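Local coordinates for protein ribulose-bisphosphate carboxylase (Alicyclobacillus acidocaldarius subsp. acidocaldarius, PDB 4NAS) that belongs to the RuBisCO large-chain family, pairing an N-terminal domain with a TIM-barrel domain, and is modelled with bound calcium ions, at residues E202-Q205 / R206-R209. Sequence-based numbering, arbitrary orientation.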
loop_
_atom_site.group_PDB
_atom_site.type_symbol
_atom_site.label_atom_id
_atom_site.label_comp_id
_atom_site.label_asym_id
_atom_site.label_seq_id
_atom_site.Cartn_x
_atom_site.Cartn_y
_atom_site.Cartn_z
ATOM N N GLU B 202 34.082 16.514 13.454
ATOM C CA GLU B 202 34.509 17.279 14.607
ATOM C C GLU B 202 34.310 16.472 15.887
ATOM O O GLU B 202 35.233 16.322 16.684
ATOM C CB GLU B 202 33.722 18.590 14.669
ATOM C CG GLU B 202 33.942 19.420 15.922
ATOM C CD GLU B 202 32.967 20.585 16.011
ATOM O OE1 GLU B 202 32.796 21.299 14.999
ATOM O OE2 GLU B 202 32.361 20.778 17.087
ATOM N N ILE B 203 33.110 15.927 16.064
ATOM C CA ILE B 203 32.759 15.252 17.311
ATOM C C ILE B 203 33.541 13.944 17.557
ATOM O O ILE B 203 33.867 13.601 18.704
ATOM C CB ILE B 203 31.231 15.049 17.398
ATOM C CG1 ILE B 203 30.556 16.394 17.656
ATOM C CG2 ILE B 203 30.856 14.086 18.506
ATOM C CD1 ILE B 203 29.054 16.328 17.537
ATOM N N ALA B 204 33.884 13.242 16.480
ATOM C CA ALA B 204 34.625 11.986 16.588
ATOM C C ALA B 204 35.968 12.159 17.297
ATOM O O ALA B 204 36.515 11.200 17.843
ATOM C CB ALA B 204 34.839 11.375 15.212
ATOM N N GLN B 205 36.489 13.382 17.287
ATOM C CA GLN B 205 37.764 13.670 17.936
ATOM C C GLN B 205 37.697 13.570 19.461
ATOM O O GLN B 205 38.721 13.413 20.119
ATOM C CB GLN B 205 38.298 15.028 17.481
ATOM C CG GLN B 205 38.805 15.006 16.048
ATOM C CD GLN B 205 39.671 16.201 15.710
ATOM O OE1 GLN B 205 40.812 16.052 15.261
ATOM N NE2 GLN B 205 39.135 17.399 15.921
ATOM N N ARG B 206 36.490 13.654 20.016
ATOM C CA ARG B 206 36.287 13.476 21.450
ATOM C C ARG B 206 35.668 12.108 21.725
ATOM O O ARG B 206 36.040 11.425 22.669
ATOM C CB ARG B 206 35.364 14.558 22.008
ATOM C CG ARG B 206 35.033 15.678 21.037
ATOM C CD ARG B 206 34.021 16.639 21.647
ATOM N NE ARG B 206 33.841 17.832 20.828
ATOM C CZ ARG B 206 33.134 18.894 21.202
ATOM N NH1 ARG B 206 32.538 18.911 22.388
ATOM N NH2 ARG B 206 33.028 19.943 20.394
ATOM N N THR B 207 34.714 11.711 20.897
ATOM C CA THR B 207 34.037 10.436 21.097
ATOM C C THR B 207 34.819 9.233 20.595
ATOM O O THR B 207 34.763 8.174 21.209
ATOM C CB THR B 207 32.668 10.416 20.420
ATOM O OG1 THR B 207 32.847 10.469 18.998
ATOM C CG2 THR B 207 31.845 11.602 20.891
ATOM N N GLY B 208 35.534 9.391 19.483
ATOM C CA GLY B 208 36.268 8.284 18.883
ATOM C C GLY B 208 35.437 7.543 17.848
ATOM O O GLY B 208 35.846 6.514 17.315
ATOM N N ARG B 209 34.262 8.083 17.564
ATOM C CA ARG B 209 33.338 7.467 16.624
ATOM C C ARG B 209 32.721 8.526 15.728
ATOM O O ARG B 209 32.298 9.580 16.200
ATOM C CB ARG B 209 32.244 6.727 17.399
ATOM C CG ARG B 209 31.204 6.013 16.536
ATOM C CD ARG B 209 30.296 5.137 17.395
ATOM N NE ARG B 209 31.061 4.108 18.094
ATOM C CZ ARG B 209 31.177 4.018 19.421
ATOM N NH1 ARG B 209 30.548 4.876 20.221
ATOM N NH2 ARG B 209 31.910 3.048 19.953
#
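Thr207 folds back against Ile203 and Ala204 in a local contact that closes the C-terminal end of helix 189-207, at the surface of the TIM-barrel domain, just before the chain runs on to strand 214-216. Ile203 O takes two backbone donors. Thr207 N comes in the carbonyl plane at 3.0 Å from Ile203 O, nearly straight at 174°. Arg206 N, 2.9 Å from Ile203 O, stands above that plane. The last turn ends with Gly208 N hydrogen-bonded to Ala204 O. Gly208 then leaves the helix with a positive phi, a backbone shape that suits glycine, which carries no side chain.

Thr207 tucks OG1 in over its own backbone (chi1 67°), where OG1 accepts from Arg209 N at 3.1 Å and forms an ST turn. Its methyl lies beside the backbone N and packs obliquely on the Ile203 branch, CG2 to CG2 at 3.6 Å. Beyond the glycine the chain doubles back, bringing Arg209 O to 3.3 Å from Ala204 CB, with a CA-H...O contact from Ala204 CA as well.

On the outer side, Arg206 stretches back along the helix and runs alongside Glu202. Carboxylate and guanidinium planes are only 14° apart, but Glu202 OE2 to Arg206 NH2 is a long salt bridge of 3.5 Å; Arg206 NH1 makes a further one with Glu169. Arg209 NH1 hydrogen-bonds to Gly171 O.

Backbone bonds and the threonine hydroxyl probably set the path of the chain out of the helix, while the exposed acid of Glu202 probably adds only modest electrostatic hold on Arg206, since Arg206 is also paired with Glu169.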